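Local coordinates for protein phosphohistidine phosphatase SixA (Escherichia coli, PDB 1UJC) that removes phosphate from phosphohistidine, acting on the HPt domain of the ArcB sensor in the multistep His-Asp phosphorelay, at residues Met1-Asp10 and Phe128-Leu138; Cys28-Lys39 and Gln58-Leu67. All blocks are in the same frame, centred on the assembly; numbering follows the deposited sequence.

Contact 1 (Met1-Asp10 and Phe128-Leu138); sequences MQVFIMRHGD and FTTSAIASVTL. With WO4 (tungstate(VI)ion), chain C.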
loop_
_atom_site.group_PDB
_atom_site.type_symbol
_atom_site.label_atom_id
_atom_site.label_comp_id
_atom_site.label_asym_id
_atom_site.label_seq_id
_atom_site.Cartn_x
_atom_site.Cartn_y
_atom_site.Cartn_z
ATOM N N MET A 1 8.363 -4.683 -12.437
ATOM C CA MET A 1 8.484 -4.252 -11.016
ATOM C C MET A 1 7.268 -4.672 -10.210
ATOM O O MET A 1 6.132 -4.456 -10.628
ATOM C CB MET A 1 8.652 -2.731 -10.933
ATOM C CG MET A 1 8.762 -2.189 -9.511
ATOM S SD MET A 1 9.082 -0.399 -9.432
ATOM C CE MET A 1 7.395 0.276 -9.624
ATOM N N GLN A 2 7.513 -5.278 -9.054
ATOM C CA GLN A 2 6.437 -5.726 -8.182
ATOM C C GLN A 2 5.928 -4.567 -7.340
ATOM O O GLN A 2 6.696 -3.908 -6.647
ATOM C CB GLN A 2 6.920 -6.840 -7.254
ATOM C CG GLN A 2 7.201 -8.174 -7.932
ATOM C CD GLN A 2 6.022 -8.679 -8.744
ATOM O OE1 GLN A 2 5.880 -8.351 -9.920
ATOM N NE2 GLN A 2 5.161 -9.470 -8.111
ATOM N N VAL A 3 4.630 -4.310 -7.411
ATOM C CA VAL A 3 4.046 -3.235 -6.630
ATOM C C VAL A 3 3.048 -3.834 -5.660
ATOM O O VAL A 3 2.161 -4.582 -6.062
ATOM C CB VAL A 3 3.325 -2.210 -7.529
ATOM C CG1 VAL A 3 2.753 -1.090 -6.677
ATOM C CG2 VAL A 3 4.297 -1.653 -8.559
ATOM N N PHE A 4 3.209 -3.528 -4.380
ATOM C CA PHE A 4 2.294 -4.031 -3.368
ATOM C C PHE A 4 1.506 -2.864 -2.801
ATOM O O PHE A 4 2.045 -2.034 -2.073
ATOM C CB PHE A 4 3.055 -4.743 -2.251
ATOM C CG PHE A 4 3.852 -5.924 -2.724
ATOM C CD1 PHE A 4 5.186 -5.783 -3.078
ATOM C CD2 PHE A 4 3.257 -7.177 -2.830
ATOM C CE1 PHE A 4 5.921 -6.873 -3.532
ATOM C CE2 PHE A 4 3.986 -8.277 -3.284
ATOM C CZ PHE A 4 5.319 -8.124 -3.636
ATOM N N ILE A 5 0.226 -2.814 -3.145
ATOM C CA ILE A 5 -0.656 -1.745 -2.702
ATOM C C ILE A 5 -1.399 -2.164 -1.446
ATOM O O ILE A 5 -2.109 -3.172 -1.436
ATOM C CB ILE A 5 -1.659 -1.395 -3.813
ATOM C CG1 ILE A 5 -0.889 -1.046 -5.094
ATOM C CG2 ILE A 5 -2.549 -0.241 -3.373
ATOM C CD1 ILE A 5 -1.748 -0.823 -6.307
ATOM N N MET A 6 -1.243 -1.381 -0.386
ATOM C CA MET A 6 -1.879 -1.703 0.879
ATOM C C MET A 6 -2.753 -0.598 1.458
ATOM O O MET A 6 -2.410 0.582 1.408
ATOM C CB MET A 6 -0.799 -2.097 1.893
ATOM C CG MET A 6 -1.294 -2.415 3.292
ATOM S SD MET A 6 0.076 -2.971 4.334
ATOM C CE MET A 6 -0.806 -3.978 5.571
ATOM N N ARG A 7 -3.900 -0.993 1.996
ATOM C CA ARG A 7 -4.807 -0.045 2.628
ATOM C C ARG A 7 -4.397 0.006 4.095
ATOM O O ARG A 7 -4.136 -1.027 4.709
ATOM C CB ARG A 7 -6.259 -0.523 2.522
ATOM C CG ARG A 7 -7.246 0.394 3.219
ATOM C CD ARG A 7 -8.658 -0.154 3.132
ATOM N NE ARG A 7 -9.617 0.735 3.774
ATOM C CZ ARG A 7 -10.866 0.396 4.076
ATOM N NH1 ARG A 7 -11.313 -0.821 3.797
ATOM N NH2 ARG A 7 -11.666 1.274 4.666
ATOM N N HIS A 8 -4.323 1.209 4.649
ATOM C CA HIS A 8 -3.943 1.380 6.041
ATOM C C HIS A 8 -4.822 0.479 6.914
ATOM O O HIS A 8 -5.906 0.070 6.499
ATOM C CB HIS A 8 -4.129 2.840 6.444
ATOM C CG HIS A 8 -5.562 3.258 6.510
ATOM N ND1 HIS A 8 -6.403 2.853 7.522
ATOM C CD2 HIS A 8 -6.317 4.001 5.666
ATOM C CE1 HIS A 8 -7.616 3.326 7.299
ATOM N NE2 HIS A 8 -7.589 4.026 6.178
ATOM N N GLY A 9 -4.347 0.178 8.119
ATOM C CA GLY A 9 -5.096 -0.678 9.022
ATOM C C GLY A 9 -6.255 0.018 9.714
ATOM O O GLY A 9 -6.400 1.236 9.628
ATOM N N ASP A 10 -7.084 -0.771 10.391
ATOM C CA ASP A 10 -8.243 -0.275 11.121
ATOM C C ASP A 10 -7.835 0.930 11.975
ATOM O O ASP A 10 -6.843 0.879 12.704
ATOM C CB ASP A 10 -8.803 -1.393 12.003
ATOM C CG ASP A 10 -10.109 -1.015 12.670
ATOM O OD1 ASP A 10 -11.122 -0.823 11.966
ATOM O OD2 ASP A 10 -10.120 -0.910 13.907
ATOM N N PHE A 128 -11.034 -3.235 -1.087
ATOM C CA PHE A 128 -9.941 -3.326 -0.120
ATOM C C PHE A 128 -10.390 -3.286 1.348
ATOM O O PHE A 128 -10.944 -2.288 1.795
ATOM C CB PHE A 128 -8.972 -2.152 -0.320
ATOM C CG PHE A 128 -7.887 -2.402 -1.331
ATOM C CD1 PHE A 128 -6.686 -2.997 -0.947
ATOM C CD2 PHE A 128 -8.041 -1.997 -2.651
ATOM C CE1 PHE A 128 -5.655 -3.176 -1.866
ATOM C CE2 PHE A 128 -7.015 -2.174 -3.578
ATOM C CZ PHE A 128 -5.823 -2.762 -3.184
ATOM N N THR A 129 -10.152 -4.358 2.097
ATOM C CA THR A 129 -10.495 -4.343 3.519
ATOM C C THR A 129 -9.240 -3.754 4.170
ATOM O O THR A 129 -8.183 -3.722 3.537
ATOM C CB THR A 129 -10.739 -5.757 4.065
ATOM O OG1 THR A 129 -9.505 -6.485 4.087
ATOM C CG2 THR A 129 -11.742 -6.500 3.183
ATOM N N THR A 130 -9.330 -3.282 5.411
ATOM C CA THR A 130 -8.148 -2.698 6.045
ATOM C C THR A 130 -6.972 -3.679 6.099
ATOM O O THR A 130 -7.151 -4.867 6.360
ATOM C CB THR A 130 -8.457 -2.177 7.476
ATOM O OG1 THR A 130 -9.084 -3.210 8.245
ATOM C CG2 THR A 130 -9.372 -0.961 7.418
ATOM N N SER A 131 -5.772 -3.164 5.834
ATOM C CA SER A 131 -4.542 -3.957 5.831
ATOM C C SER A 131 -4.422 -4.913 4.645
ATOM O O SER A 131 -3.409 -5.593 4.502
ATOM C CB SER A 131 -4.403 -4.756 7.133
ATOM O OG SER A 131 -4.181 -3.908 8.247
ATOM N N ALA A 132 -5.448 -4.966 3.798
ATOM C CA ALA A 132 -5.428 -5.844 2.627
ATOM C C ALA A 132 -4.351 -5.387 1.646
ATOM O O ALA A 132 -4.055 -4.200 1.551
ATOM C CB ALA A 132 -6.792 -5.842 1.943
ATOM N N ILE A 133 -3.776 -6.329 0.908
ATOM C CA ILE A 133 -2.722 -5.998 -0.041
ATOM C C ILE A 133 -2.977 -6.519 -1.449
ATOM O O ILE A 133 -3.340 -7.679 -1.643
ATOM C CB ILE A 133 -1.361 -6.556 0.427
ATOM C CG1 ILE A 133 -0.941 -5.883 1.735
ATOM C CG2 ILE A 133 -0.298 -6.323 -0.642
ATOM C CD1 ILE A 133 0.338 -6.444 2.321
ATOM N N ALA A 134 -2.774 -5.649 -2.431
ATOM C CA ALA A 134 -2.952 -6.025 -3.824
ATOM C C ALA A 134 -1.577 -6.104 -4.468
ATOM O O ALA A 134 -0.733 -5.230 -4.260
ATOM C CB ALA A 134 -3.808 -4.999 -4.540
ATOM N N SER A 135 -1.352 -7.162 -5.237
ATOM C CA SER A 135 -0.085 -7.363 -5.927
ATOM C C SER A 135 -0.243 -7.033 -7.397
ATOM O O SER A 135 -1.121 -7.563 -8.072
ATOM C CB SER A 135 0.380 -8.808 -5.799
ATOM O OG SER A 135 1.364 -9.087 -6.776
ATOM N N VAL A 136 0.629 -6.163 -7.886
ATOM C CA VAL A 136 0.597 -5.736 -9.273
ATOM C C VAL A 136 1.993 -5.770 -9.864
ATOM O O VAL A 136 2.926 -5.236 -9.277
ATOM C CB VAL A 136 0.076 -4.284 -9.394
ATOM C CG1 VAL A 136 0.212 -3.794 -10.827
ATOM C CG2 VAL A 136 -1.376 -4.210 -8.934
ATOM N N THR A 137 2.137 -6.404 -11.018
ATOM C CA THR A 137 3.430 -6.435 -11.682
ATOM C C THR A 137 3.358 -5.341 -12.734
ATOM O O THR A 137 2.531 -5.406 -13.644
ATOM C CB THR A 137 3.690 -7.779 -12.362
ATOM O OG1 THR A 137 3.791 -8.801 -11.365
ATOM C CG2 THR A 137 4.981 -7.723 -13.170
ATOM N N LEU A 138 4.208 -4.330 -12.594
ATOM C CA LEU A 138 4.215 -3.201 -13.517
ATOM C C LEU A 138 5.443 -3.190 -14.417
ATOM O O LEU A 138 6.572 -3.376 -13.952
ATOM C CB LEU A 138 4.156 -1.894 -12.727
ATOM C CG LEU A 138 4.006 -0.564 -13.471
ATOM C CD1 LEU A 138 2.656 -0.496 -14.191
ATOM C CD2 LEU A 138 4.117 0.567 -12.463
HETATM W W WO4 C . -9.609 4.915 5.041
HETATM O O1 WO4 C . -9.084 3.784 3.839
HETATM O O2 WO4 C . -8.422 6.164 5.234
HETATM O O3 WO4 C . -10.021 4.116 6.517
HETATM O O4 WO4 C . -11.051 5.687 4.475
HETATM O O HOH W 1 -6.718 -3.748 9.836
HETATM O O HOH W 2 -11.753 -2.321 9.884
#

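Contact 2 (Cys28-Lys39 and Gln58-Leu67); sequences CDESRLMANWLK and QTLEEVGDCL. With CA (calcium ion), chain B.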
loop_
_atom_site.group_PDB
_atom_site.type_symbol
_atom_site.label_atom_id
_atom_site.label_comp_id
_atom_site.label_asym_id
_atom_site.label_seq_id
_atom_site.Cartn_x
_atom_site.Cartn_y
_atom_site.Cartn_z
ATOM N N CYS A 28 -3.368 -2.443 14.261
ATOM C CA CYS A 28 -1.949 -2.725 14.415
ATOM C C CYS A 28 -1.745 -4.229 14.279
ATOM O O CYS A 28 -0.894 -4.684 13.514
ATOM C CB CYS A 28 -1.447 -2.268 15.793
ATOM S SG CYS A 28 -1.262 -0.478 15.991
ATOM N N ASP A 29 -2.543 -4.995 15.017
ATOM C CA ASP A 29 -2.440 -6.448 14.985
ATOM C C ASP A 29 -2.540 -7.003 13.569
ATOM O O ASP A 29 -1.688 -7.781 13.140
ATOM C CB ASP A 29 -3.527 -7.090 15.853
ATOM C CG ASP A 29 -3.442 -6.671 17.313
ATOM O OD1 ASP A 29 -2.323 -6.601 17.865
ATOM O OD2 ASP A 29 -4.507 -6.427 17.914
ATOM N N GLU A 30 -3.579 -6.600 12.842
ATOM C CA GLU A 30 -3.771 -7.085 11.482
ATOM C C GLU A 30 -2.690 -6.609 10.529
ATOM O O GLU A 30 -2.334 -7.319 9.588
ATOM C CB GLU A 30 -5.133 -6.661 10.943
ATOM C CG GLU A 30 -6.291 -7.155 11.769
ATOM C CD GLU A 30 -7.603 -6.994 11.047
ATOM O OE1 GLU A 30 -7.824 -5.912 10.460
ATOM O OE2 GLU A 30 -8.412 -7.947 11.070
ATOM N N SER A 31 -2.170 -5.410 10.758
ATOM C CA SER A 31 -1.120 -4.907 9.889
ATOM C C SER A 31 0.142 -5.746 10.062
ATOM O O SER A 31 0.860 -6.001 9.093
ATOM C CB SER A 31 -0.841 -3.432 10.179
ATOM O OG SER A 31 -1.831 -2.618 9.569
ATOM N N ARG A 32 0.406 -6.180 11.294
ATOM C CA ARG A 32 1.571 -7.016 11.572
ATOM C C ARG A 32 1.332 -8.396 10.969
ATOM O O ARG A 32 2.260 -9.053 10.491
ATOM C CB ARG A 32 1.811 -7.151 13.084
ATOM C CG ARG A 32 2.606 -6.008 13.715
ATOM C CD ARG A 32 3.229 -6.440 15.052
ATOM N NE ARG A 32 4.324 -5.557 15.460
ATOM C CZ ARG A 32 4.181 -4.482 16.231
ATOM N NH1 ARG A 32 2.988 -4.152 16.695
ATOM N NH2 ARG A 32 5.231 -3.728 16.530
ATOM N N LEU A 33 0.072 -8.823 10.994
ATOM C CA LEU A 33 -0.321 -10.119 10.452
ATOM C C LEU A 33 0.010 -10.181 8.959
ATOM O O LEU A 33 0.616 -11.147 8.483
ATOM C CB LEU A 33 -1.824 -10.326 10.666
ATOM C CG LEU A 33 -2.420 -11.715 10.430
ATOM C CD1 LEU A 33 -1.704 -12.739 11.306
ATOM C CD2 LEU A 33 -3.911 -11.688 10.769
ATOM N N MET A 34 -0.390 -9.146 8.226
ATOM C CA MET A 34 -0.132 -9.074 6.789
ATOM C C MET A 34 1.365 -8.930 6.510
ATOM O O MET A 34 1.880 -9.476 5.531
ATOM C CB MET A 34 -0.878 -7.890 6.176
ATOM C CG MET A 34 -2.396 -8.029 6.177
ATOM S SD MET A 34 -2.979 -9.396 5.148
ATOM C CE MET A 34 -2.453 -8.847 3.551
ATOM N N ALA A 35 2.057 -8.193 7.372
ATOM C CA ALA A 35 3.494 -7.988 7.222
ATOM C C ALA A 35 4.224 -9.325 7.307
ATOM O O ALA A 35 5.080 -9.631 6.478
ATOM C CB ALA A 35 4.003 -7.047 8.304
ATOM N N ASN A 36 3.876 -10.124 8.311
ATOM C CA ASN A 36 4.504 -11.424 8.484
ATOM C C ASN A 36 4.169 -12.349 7.322
ATOM O O ASN A 36 5.003 -13.143 6.895
ATOM C CB ASN A 36 4.077 -12.061 9.812
ATOM C CG ASN A 36 4.714 -11.377 11.016
ATOM O OD1 ASN A 36 5.919 -11.097 11.024
ATOM N ND2 ASN A 36 3.912 -11.116 12.043
ATOM N N TRP A 37 2.951 -12.244 6.805
ATOM C CA TRP A 37 2.557 -13.082 5.681
ATOM C C TRP A 37 3.471 -12.770 4.495
ATOM O O TRP A 37 3.983 -13.677 3.835
ATOM C CB TRP A 37 1.097 -12.827 5.301
ATOM C CG TRP A 37 0.666 -13.646 4.139
ATOM C CD1 TRP A 37 0.391 -14.985 4.133
ATOM C CD2 TRP A 37 0.540 -13.205 2.784
ATOM N NE1 TRP A 37 0.105 -15.407 2.854
ATOM C CE2 TRP A 37 0.189 -14.334 2.006
ATOM C CE3 TRP A 37 0.692 -11.964 2.148
ATOM C CZ2 TRP A 37 -0.011 -14.260 0.627
ATOM C CZ3 TRP A 37 0.494 -11.890 0.778
ATOM C CH2 TRP A 37 0.146 -13.032 0.032
ATOM N N LEU A 38 3.679 -11.484 4.231
ATOM C CA LEU A 38 4.548 -11.065 3.137
ATOM C C LEU A 38 5.958 -11.586 3.366
ATOM O O LEU A 38 6.619 -12.026 2.432
ATOM C CB LEU A 38 4.585 -9.543 3.027
ATOM C CG LEU A 38 3.384 -8.860 2.376
ATOM C CD1 LEU A 38 3.612 -7.357 2.369
ATOM C CD2 LEU A 38 3.199 -9.375 0.948
ATOM N N LYS A 39 6.409 -11.532 4.616
ATOM C CA LYS A 39 7.734 -12.010 4.978
ATOM C C LYS A 39 7.828 -13.494 4.643
ATOM O O LYS A 39 8.847 -13.971 4.144
ATOM C CB LYS A 39 7.973 -11.784 6.471
ATOM C CG LYS A 39 9.247 -12.403 7.024
ATOM C CD LYS A 39 9.349 -12.132 8.522
ATOM C CE LYS A 39 10.575 -12.776 9.130
ATOM N NZ LYS A 39 10.654 -12.497 10.592
ATOM N N GLN A 58 1.502 4.969 10.463
ATOM C CA GLN A 58 1.518 4.030 11.576
ATOM C C GLN A 58 1.427 2.597 11.057
ATOM O O GLN A 58 2.039 1.688 11.611
ATOM C CB GLN A 58 0.363 4.305 12.532
ATOM C CG GLN A 58 0.636 3.799 13.934
ATOM C CD GLN A 58 -0.547 3.960 14.861
ATOM O OE1 GLN A 58 -1.395 4.828 14.661
ATOM N NE2 GLN A 58 -0.598 3.134 15.896
ATOM N N THR A 59 0.650 2.396 9.999
ATOM C CA THR A 59 0.532 1.072 9.409
ATOM C C THR A 59 1.931 0.673 8.942
ATOM O O THR A 59 2.358 -0.471 9.115
ATOM C CB THR A 59 -0.427 1.083 8.208
ATOM O OG1 THR A 59 -1.763 1.331 8.665
ATOM C CG2 THR A 59 -0.380 -0.248 7.478
ATOM N N LEU A 60 2.648 1.639 8.373
ATOM C CA LEU A 60 4.009 1.422 7.886
ATOM C C LEU A 60 4.922 1.020 9.049
ATOM O O LEU A 60 5.715 0.090 8.926
ATOM C CB LEU A 60 4.549 2.705 7.243
ATOM C CG LEU A 60 5.693 2.635 6.220
ATOM C CD1 LEU A 60 6.452 3.950 6.261
ATOM C CD2 LEU A 60 6.637 1.484 6.509
ATOM N N GLU A 61 4.818 1.738 10.166
ATOM C CA GLU A 61 5.635 1.445 11.347
ATOM C C GLU A 61 5.460 -0.015 11.726
ATOM O O GLU A 61 6.428 -0.766 11.844
ATOM C CB GLU A 61 5.200 2.278 12.561
ATOM C CG GLU A 61 5.252 3.779 12.422
ATOM C CD GLU A 61 4.678 4.486 13.655
ATOM O OE1 GLU A 61 4.502 5.719 13.596
ATOM O OE2 GLU A 61 4.403 3.802 14.678
ATOM N N GLU A 62 4.203 -0.397 11.923
ATOM C CA GLU A 62 3.842 -1.752 12.318
ATOM C C GLU A 62 4.398 -2.802 11.366
ATOM O O GLU A 62 4.970 -3.808 11.797
ATOM C CB GLU A 62 2.316 -1.858 12.413
ATOM C CG GLU A 62 1.725 -1.016 13.542
ATOM C CD GLU A 62 2.065 -1.564 14.920
ATOM O OE1 GLU A 62 2.368 -0.765 15.836
ATOM O OE2 GLU A 62 2.016 -2.798 15.087
ATOM N N VAL A 63 4.238 -2.562 10.070
ATOM C CA VAL A 63 4.734 -3.484 9.063
ATOM C C VAL A 63 6.252 -3.582 9.143
ATOM O O VAL A 63 6.810 -4.678 9.141
ATOM C CB VAL A 63 4.332 -3.029 7.645
ATOM C CG1 VAL A 63 5.077 -3.847 6.599
ATOM C CG2 VAL A 63 2.832 -3.192 7.460
ATOM N N GLY A 64 6.907 -2.427 9.215
ATOM C CA GLY A 64 8.357 -2.387 9.292
ATOM C C GLY A 64 8.904 -3.134 10.490
ATOM O O GLY A 64 10.078 -3.514 10.516
ATOM N N ASP A 65 8.052 -3.347 11.486
ATOM C CA ASP A 65 8.452 -4.062 12.687
ATOM C C ASP A 65 8.525 -5.564 12.455
ATOM O O ASP A 65 9.213 -6.259 13.181
ATOM C CB ASP A 65 7.476 -3.787 13.833
ATOM C CG ASP A 65 7.774 -2.489 14.560
ATOM O OD1 ASP A 65 8.737 -1.787 14.186
ATOM O OD2 ASP A 65 7.037 -2.177 15.512
ATOM N N CYS A 66 7.820 -6.065 11.445
ATOM C CA CYS A 66 7.821 -7.499 11.176
ATOM C C CYS A 66 8.512 -7.871 9.868
ATOM O O CYS A 66 8.979 -8.999 9.697
ATOM C CB CYS A 66 6.383 -8.023 11.146
ATOM S SG CYS A 66 5.372 -7.574 12.573
ATOM N N LEU A 67 8.579 -6.918 8.951
ATOM C CA LEU A 67 9.184 -7.146 7.643
ATOM C C LEU A 67 10.360 -6.190 7.440
ATOM O O LEU A 67 10.273 -5.013 7.782
ATOM C CB LEU A 67 8.113 -6.921 6.570
ATOM C CG LEU A 67 8.345 -7.204 5.088
ATOM C CD1 LEU A 67 8.586 -8.682 4.862
ATOM C CD2 LEU A 67 7.108 -6.763 4.312
HETATM CA CA CA B . 10.263 -8.002 14.814
HETATM O O HOH W 3 2.299 -1.951 18.311
HETATM O O HOH W 4 10.260 -9.376 12.354
HETATM O O HOH W 5 10.056 -5.894 16.637
HETATM O O HOH W 6 12.443 -6.651 13.589
HETATM O O HOH W 7 9.378 -8.853 17.331
HETATM O O HOH W 8 7.569 -7.984 15.440
#

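Contact 1 (Met1-Asp10 and Phe128-Leu138)
Arg-7 leaves its strand with CG trans to the backbone nitrogen (chi1 177°) and stays extended as far as NE, a reach that carries its guanidinium past Phe-128 and Thr-130 to the tungstate. The flat group is held on several sides. Thr-130 CG2 sits 3.9 Å above its plane, over the centre, while at the edge Arg-7 NE donates to tungstate O1 at 3.1 Å with a fairly straight N-H...O angle of 159°. NH1 makes a weak, bent bond to the carbonyl of Phe-128. Next in sequence, His-8 places NE2 2.5 Å from the tungsten, and its ring rotation is set from behind by ND1, which donates to Gly-9 O at 2.7 Å nearly in the ring plane. Arg-7, His-8 and Gly-9 form the RHG signature of the histidine phosphatases, whose histidine accepts the phosphoryl group; the bound oxyanion is consistent with that role here.

Behind this site, strands 2-7 and 133-138 run antiparallel, their axes 4.5 Å apart at 160°. Val-3 with Val-136 and Ile-5 with Ala-134 are hydrogen-bonded pairs. On the Met-6 face, Met-6 CB packs 3.8 Å from Ile-133 CG1; on the other, Ile-5 CG2 meets Phe-128 CZ at 4.1 Å, the side chains crossing at about a right angle.

Strand 2-7 is flanked on its other edge by the parallel strand 102-107. Helix 111-119 covers Ile-5 and Phe-128, whereas Ile-133, on the opposite face, packs against helix 25-40.

Contact 2 (Cys28-Lys39 and Gln58-Leu67)
Arg-32 and Ala-35 lean on Val-63 and Cys-66 where two helices of successive beta-alpha-beta units pack in this alpha/beta fold. The helical segments 28-39 and 58-66 cross at -45° with 8.0 Å between axes, close enough that a methyl is the spacer: Ala-35 CB lies 3.7 Å from Val-63 CA and also touches Cys-66 CB.

Arg-32 runs alongside the second helix before turning its charge to it. Its CB is 3.6 Å from Cys-66 SG, and CG comes nearer to the same sulfur, at 3.4 Å. CD remains beside SG, and NE lies between that sulfur and the Glu-62 carboxylate. At the tip the two acids approach from different sides. Glu-62 OE2 lies over one face of the guanidinium, above CZ and NH1, its carboxylate almost perpendicular to that plane; it forms a salt bridge with NH1, modelled too short to trust in detail. Asp-65 OD2 comes instead at the edge, near the plane, and forms a salt bridge with NH2 at 2.6 Å, the two planes only 28° apart. A water that accepts from NH1 and donates to Glu-62 OE1 joins the first pair. One arginine thus probably offsets two acidic groups of helix 54-66.

Beyond the network, Leu-67 has CG trans to its backbone nitrogen (chi1 -174°), which swings the branch back onto the first helix: CD1 reaches Lys-39 CA at 3.4 Å and CD2 meets Leu-38. An alanine here would lack both methyls and would probably open a gap beside Leu-38 and take away the packing on CA and CB of Lys-39.

The backbone oxygen of Asp-65, Asp-65 O, binds the calcium ion at 2.6 Å, and five waters make up its other modelled ligands.

The centres of the two contacts lie about 12 Å apart. Along the chain strand 2-7 comes first, helices 25-40 and 54-66 follow, and strand 133-138 closes contact 1 much later, so contact 2 falls wholly within the intervening sequence. Contact 1 belongs to the mixed sheet; contact 2 forms a helical layer on one of its faces. They meet directly: Gly-9 N and Thr-59 OG1 are 2.9 Å apart, Ser-131 OG and Ser-31 OG 3.0 Å, both probable hydrogen bonds, and Ile-133 packs on Leu-38. Both helices therefore touch the loops next to the tungstate pocket, whereas the calcium lies at the far, outer side of contact 2.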